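AxyAgu115A (PDB 6NPS) probably cleaves alpha-linked glucuronic acid side groups from arabinoglucuronoxylan, as an alpha-glucuronidase of glycoside hydrolase family 115. Local coordinates at residues A[828-833]-A[939-944]; A[861-866]-A[914-919]. The protein carries 3 engineered substitutions. One frame throughout, in Å; residues are numbered along the deposited sequence.

Interaction 1 of 2, residues A[828-833]-A[939-944]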
loop_
_atom_site.group_PDB
_atom_site.type_symbol
_atom_site.label_atom_id
_atom_site.label_comp_id
_atom_site.label_asym_id
_atom_site.label_seq_id
_atom_site.Cartn_x
_atom_site.Cartn_y
_atom_site.Cartn_z
ATOM N N SER A 828 -1.063 32.931 4.837
ATOM C CA SER A 828 -2.013 33.798 5.537
ATOM C C SER A 828 -3.365 33.597 4.878
ATOM O O SER A 828 -3.544 32.692 4.051
ATOM C CB SER A 828 -1.574 35.273 5.503
ATOM O OG SER A 828 -1.632 35.784 4.175
ATOM N N ALA A 829 -4.317 34.455 5.221
ATOM C CA ALA A 829 -5.642 34.320 4.655
ATOM C C ALA A 829 -6.221 35.713 4.562
ATOM O O ALA A 829 -5.749 36.635 5.222
ATOM C CB ALA A 829 -6.564 33.423 5.528
ATOM N N ILE A 830 -7.261 35.857 3.761
ATOM C CA ILE A 830 -7.964 37.134 3.697
ATOM C C ILE A 830 -9.401 36.875 4.110
ATOM O O ILE A 830 -9.941 35.792 3.873
ATOM C CB ILE A 830 -7.890 37.797 2.303
ATOM C CG1 ILE A 830 -8.572 36.921 1.238
ATOM C CG2 ILE A 830 -6.434 38.110 1.901
ATOM C CD1 ILE A 830 -8.701 37.638 -0.099
ATOM N N LYS A 831 -10.003 37.859 4.763
ATOM C CA LYS A 831 -11.357 37.736 5.283
ATOM C C LYS A 831 -11.982 39.125 5.277
ATOM O O LYS A 831 -11.296 40.110 5.539
ATOM C CB LYS A 831 -11.345 37.115 6.693
ATOM C CG LYS A 831 -12.735 36.946 7.276
ATOM C CD LYS A 831 -12.689 36.408 8.705
ATOM C CE LYS A 831 -14.089 36.258 9.249
ATOM N NZ LYS A 831 -14.121 35.731 10.642
ATOM N N ALA A 832 -13.269 39.207 4.971
ATOM C CA ALA A 832 -13.933 40.504 4.945
ATOM C C ALA A 832 -14.309 40.963 6.348
ATOM O O ALA A 832 -14.784 40.177 7.164
ATOM C CB ALA A 832 -15.186 40.463 4.071
ATOM N N PHE A 833 -14.104 42.253 6.625
ATOM C CA PHE A 833 -14.558 42.867 7.879
ATOM C C PHE A 833 -15.411 44.087 7.555
ATOM O O PHE A 833 -15.060 44.854 6.645
ATOM C CB PHE A 833 -13.377 43.313 8.766
ATOM C CG PHE A 833 -12.628 42.181 9.380
ATOM C CD1 PHE A 833 -12.845 41.813 10.712
ATOM C CD2 PHE A 833 -11.696 41.467 8.634
ATOM C CE1 PHE A 833 -12.154 40.734 11.273
ATOM C CE2 PHE A 833 -11.008 40.406 9.188
ATOM C CZ PHE A 833 -11.229 40.036 10.500
ATOM N N PHE A 939 -16.138 33.366 5.200
ATOM C CA PHE A 939 -15.306 33.120 4.019
ATOM C C PHE A 939 -13.889 33.603 4.308
ATOM O O PHE A 939 -13.646 34.810 4.399
ATOM C CB PHE A 939 -15.924 33.817 2.808
ATOM C CG PHE A 939 -15.131 33.663 1.527
ATOM C CD1 PHE A 939 -15.201 32.498 0.782
ATOM C CD2 PHE A 939 -14.327 34.696 1.067
ATOM C CE1 PHE A 939 -14.457 32.357 -0.410
ATOM C CE2 PHE A 939 -13.582 34.572 -0.121
ATOM C CZ PHE A 939 -13.660 33.406 -0.863
ATOM N N ALA A 940 -12.953 32.664 4.495
ATOM C CA ALA A 940 -11.557 32.996 4.757
ATOM C C ALA A 940 -10.700 32.250 3.735
ATOM O O ALA A 940 -10.651 31.009 3.738
ATOM C CB ALA A 940 -11.151 32.646 6.181
ATOM N N LEU A 941 -10.048 33.002 2.852
ATOM C CA LEU A 941 -9.438 32.440 1.660
ATOM C C LEU A 941 -7.930 32.438 1.838
ATOM O O LEU A 941 -7.335 33.493 2.111
ATOM C CB LEU A 941 -9.833 33.256 0.428
ATOM C CG LEU A 941 -9.195 32.879 -0.904
ATOM C CD1 LEU A 941 -9.665 31.519 -1.453
ATOM C CD2 LEU A 941 -9.573 33.970 -1.907
ATOM N N GLU A 942 -7.313 31.274 1.648
ATOM C CA GLU A 942 -5.882 31.093 1.859
ATOM C C GLU A 942 -5.089 31.029 0.563
ATOM O O GLU A 942 -3.993 31.584 0.508
ATOM C CB GLU A 942 -5.605 29.815 2.673
ATOM C CG GLU A 942 -6.199 29.931 4.103
ATOM C CD GLU A 942 -6.100 28.664 4.983
ATOM O OE1 GLU A 942 -5.113 27.887 4.873
ATOM O OE2 GLU A 942 -7.021 28.472 5.822
ATOM N N LYS A 943 -5.599 30.348 -0.463
ATOM C CA LYS A 943 -4.826 30.111 -1.679
ATOM C C LYS A 943 -5.810 29.931 -2.824
ATOM O O LYS A 943 -6.927 29.442 -2.628
ATOM C CB LYS A 943 -3.901 28.866 -1.529
ATOM C CG LYS A 943 -2.962 28.615 -2.748
ATOM C CD LYS A 943 -2.241 27.261 -2.655
ATOM C CE LYS A 943 -1.213 27.268 -1.581
ATOM N NZ LYS A 943 -0.408 26.039 -1.694
ATOM N N ILE A 944 -5.394 30.357 -4.016
ATOM C CA ILE A 944 -6.141 30.158 -5.252
ATOM C C ILE A 944 -5.227 29.414 -6.219
ATOM O O ILE A 944 -4.074 29.814 -6.417
ATOM C CB ILE A 944 -6.569 31.496 -5.881
ATOM C CG1 ILE A 944 -7.270 32.387 -4.845
ATOM C CG2 ILE A 944 -7.406 31.252 -7.118
ATOM C CD1 ILE A 944 -7.369 33.858 -5.265
HETATM O O HOH W 1 -1.769 31.764 1.977
HETATM O O HOH W 2 -14.586 37.133 3.893
#
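Ser828 meets Glu942 through its backbone: its carbonyl O accepts a weak CA-H...O contact from Glu942 CA at 3.6 Å, and water 1 joins Ser828 N to Glu942 O. Its CB points away from the partner strand, and OG bonds to Glu799. At Ala829, CB lies 3.8 Å from Glu942 CG; a methyl suits a place where the glutamate's aliphatic stem runs past. The carboxylate goes on to Lys825 N, which holds OE1.

Ile830 carries the pairing. Its N donates to Leu941 O at 2.9 Å, the donor tilted 24° out of the carbonyl plane, while Leu941 N returns a 3.0 Å bond to Ile830 O, lying in the plane of the Ile830 carbonyl. This antiparallel hydrogen-bonded pair sends both side chains to one face, side by side. With chi1 at 63°, Ile830 tucks CG1 between its own N and carbonyl carbon, setting it 4.0 Å from Leu941 CB. Two branched aliphatic residues suit this buried face, where Leu941 also packs on Phe864 and Ile932.

Lys831 rests CG 3.7 Å from Phe939 O, then runs fully extended away from the strand to a salt bridge with Glu433 in helix 428-440; a long, flexible, positively charged side chain suits that reach. Beyond it the strands splay, and water 2 spans the gap, accepting from Ala832 N and donating to Phe939 O at 2.6 Å.

Antiparallel pairing of this kind is typical of the beta-sandwich expected for the C-terminal domain, which belongs to the galactose-binding-domain clan; the lysine ties it to the TIM-barrel-family region.

Interaction 2 of 2, residues A[861-866]-A[914-919]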
loop_
_atom_site.group_PDB
_atom_site.type_symbol
_atom_site.label_atom_id
_atom_site.label_comp_id
_atom_site.label_asym_id
_atom_site.label_seq_id
_atom_site.Cartn_x
_atom_site.Cartn_y
_atom_site.Cartn_z
ATOM N N GLU A 861 -9.971 25.658 -14.544
ATOM C CA GLU A 861 -10.460 25.362 -13.207
ATOM C C GLU A 861 -9.899 26.398 -12.245
ATOM O O GLU A 861 -8.702 26.693 -12.265
ATOM C CB GLU A 861 -10.069 23.955 -12.756
ATOM C CG GLU A 861 -10.769 22.854 -13.535
ATOM C CD GLU A 861 -12.140 22.477 -12.975
ATOM O OE1 GLU A 861 -12.763 23.302 -12.268
ATOM O OE2 GLU A 861 -12.603 21.346 -13.251
ATOM N N LEU A 862 -10.778 26.956 -11.421
ATOM C CA LEU A 862 -10.427 27.911 -10.385
ATOM C C LEU A 862 -10.743 27.238 -9.058
ATOM O O LEU A 862 -11.901 26.946 -8.764
ATOM C CB LEU A 862 -11.205 29.216 -10.570
ATOM C CG LEU A 862 -11.130 30.280 -9.486
ATOM C CD1 LEU A 862 -9.791 30.963 -9.519
ATOM C CD2 LEU A 862 -12.246 31.316 -9.705
ATOM N N GLU A 863 -9.709 26.963 -8.280
ATOM C CA GLU A 863 -9.833 26.226 -7.043
ATOM C C GLU A 863 -9.463 27.135 -5.878
ATOM O O GLU A 863 -8.410 27.780 -5.896
ATOM C CB GLU A 863 -8.935 24.996 -7.077
ATOM C CG GLU A 863 -8.917 24.198 -5.775
ATOM C CD GLU A 863 -8.106 22.913 -5.888
ATOM O OE1 GLU A 863 -7.074 22.906 -6.605
ATOM O OE2 GLU A 863 -8.517 21.900 -5.276
ATOM N N PHE A 864 -10.334 27.201 -4.890
ATOM C CA PHE A 864 -10.073 27.952 -3.675
ATOM C C PHE A 864 -9.648 26.989 -2.583
ATOM O O PHE A 864 -10.241 25.917 -2.418
ATOM C CB PHE A 864 -11.318 28.700 -3.202
ATOM C CG PHE A 864 -11.736 29.812 -4.074
ATOM C CD1 PHE A 864 -10.878 30.354 -5.018
ATOM C CD2 PHE A 864 -13.010 30.364 -3.929
ATOM C CE1 PHE A 864 -11.290 31.399 -5.829
ATOM C CE2 PHE A 864 -13.425 31.423 -4.727
ATOM C CZ PHE A 864 -12.567 31.933 -5.682
ATOM N N TYR A 865 -8.677 27.404 -1.799
ATOM C CA TYR A 865 -8.358 26.754 -0.536
ATOM C C TYR A 865 -8.908 27.654 0.572
ATOM O O TYR A 865 -8.494 28.808 0.690
ATOM C CB TYR A 865 -6.848 26.573 -0.383
ATOM C CG TYR A 865 -6.260 25.470 -1.258
ATOM C CD1 TYR A 865 -6.290 25.561 -2.649
ATOM C CD2 TYR A 865 -5.659 24.350 -0.682
ATOM C CE1 TYR A 865 -5.722 24.551 -3.461
ATOM C CE2 TYR A 865 -5.106 23.350 -1.463
ATOM C CZ TYR A 865 -5.131 23.459 -2.852
ATOM O OH TYR A 865 -4.595 22.455 -3.626
ATOM N N LEU A 866 -9.837 27.131 1.370
ATOM C CA LEU A 866 -10.550 27.925 2.370
ATOM C C LEU A 866 -10.412 27.322 3.758
ATOM O O LEU A 866 -10.381 26.099 3.922
ATOM C CB LEU A 866 -12.053 28.026 2.056
ATOM C CG LEU A 866 -12.434 28.498 0.669
ATOM C CD1 LEU A 866 -13.901 28.219 0.416
ATOM C CD2 LEU A 866 -12.127 30.003 0.543
ATOM N N ILE A 914 -8.812 22.330 6.118
ATOM C CA ILE A 914 -8.900 23.090 4.881
ATOM C C ILE A 914 -10.093 22.560 4.127
ATOM O O ILE A 914 -10.450 21.388 4.255
ATOM C CB ILE A 914 -7.612 22.988 4.017
ATOM C CG1 ILE A 914 -7.550 24.172 3.043
ATOM C CG2 ILE A 914 -7.576 21.702 3.212
ATOM C CD1 ILE A 914 -7.227 25.503 3.749
ATOM N N ARG A 915 -10.763 23.449 3.410
ATOM C CA ARG A 915 -11.778 23.089 2.443
ATOM C C ARG A 915 -11.305 23.552 1.075
ATOM O O ARG A 915 -10.799 24.673 0.935
ATOM C CB ARG A 915 -13.107 23.749 2.796
ATOM C CG ARG A 915 -14.174 23.425 1.792
ATOM C CD ARG A 915 -15.547 23.443 2.436
ATOM N NE ARG A 915 -15.808 24.750 2.998
ATOM C CZ ARG A 915 -16.083 24.992 4.273
ATOM N NH1 ARG A 915 -16.156 23.999 5.158
ATOM N NH2 ARG A 915 -16.299 26.253 4.641
ATOM N N THR A 916 -11.470 22.716 0.065
ATOM C CA THR A 916 -11.236 23.161 -1.301
ATOM C C THR A 916 -12.550 23.122 -2.073
ATOM O O THR A 916 -13.417 22.288 -1.807
ATOM C CB THR A 916 -10.162 22.313 -2.014
ATOM O OG1 THR A 916 -10.594 20.952 -2.098
ATOM C CG2 THR A 916 -8.854 22.368 -1.272
ATOM N N THR A 917 -12.720 24.073 -2.974
ATOM C CA THR A 917 -13.877 24.135 -3.852
ATOM C C THR A 917 -13.376 24.536 -5.238
ATOM O O THR A 917 -12.379 25.260 -5.361
ATOM C CB THR A 917 -14.929 25.125 -3.295
ATOM O OG1 THR A 917 -16.042 25.252 -4.196
ATOM C CG2 THR A 917 -14.300 26.494 -3.095
ATOM N N LYS A 918 -14.046 24.038 -6.281
ATOM C CA LYS A 918 -13.640 24.255 -7.669
ATOM C C LYS A 918 -14.813 24.758 -8.497
ATOM O O LYS A 918 -15.950 24.302 -8.327
ATOM C CB LYS A 918 -13.108 22.973 -8.341
ATOM C CG LYS A 918 -11.775 22.528 -7.842
ATOM C CD LYS A 918 -11.291 21.285 -8.572
ATOM C CE LYS A 918 -10.271 20.523 -7.726
ATOM N NZ LYS A 918 -9.870 19.227 -8.340
ATOM N N THR A 919 -14.518 25.673 -9.417
ATOM C CA THR A 919 -15.480 26.234 -10.351
ATOM C C THR A 919 -14.768 26.427 -11.687
ATOM O O THR A 919 -13.559 26.635 -11.723
ATOM C CB THR A 919 -16.059 27.567 -9.805
ATOM O OG1 THR A 919 -17.103 28.037 -10.657
ATOM C CG2 THR A 919 -14.986 28.628 -9.720
#
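Leu866 and Arg915 begin a regular antiparallel ladder, the bonds Leu866 N to Arg915 O and Arg915 N to Leu866 O both 2.7 Å long. Phe864 with Thr917 and Leu862 with Thr919 repeat the paired bonds. Close packing on this face joins Leu862, Phe864 and Leu866 to the threonine methyls, while Arg915 takes its guanidinium to Ser869 O. Thr917 carries OG1 anti to its N (chi1 177°), which turns CG2 inward, 3.7 Å from Phe864 CB and 3.9 Å from Leu866 CD1; Thr919 CG2 likewise meets Leu862 CD2 at 3.8 Å. Beta-branched threonines suit an extended strand and offer a methyl to these apolar side chains, inside what is consistent with a galactose-binding-domain-like beta-sandwich, where Ile932 and Ile882 back Phe864.

The other face is looser: Thr916 and Lys918 are exposed, though Glu863 is buried. Thr916 CG2 sits over one face of the Tyr865 ring, a CH-pi contact 3.9 Å from the centroid. Glu863 extends alongside Lys918, its OE2 3.3 Å from Lys918 CE yet 4.3 Å from NZ, beyond a salt bridge. Cutting Glu863 back to an alanine would probably leave Lys918 CE without its partner and the ammonium without this opposite charge.

How the interactions relate
The centres of interactions 1 and 2 lie 12 Å apart in the C-terminal domain, joined through strand 940-948, which pairs with 828-833 along one edge and with 858-866 along the other; 858-866 in turn pairs with 915-923. In sequence, 828-833 comes first, then 861-866, 914-919 and 939-944, so the segments of interaction 2 fall between those of interaction 1. At the join, Glu942 and Lys943 both face Tyr865 in a classic beta bulge, and Ile944 CG2 packs against Leu862 CD1. Because strand 940-948 takes partners from distant parts of the chain on both edges, residues far apart in sequence are laced into one body of the domain.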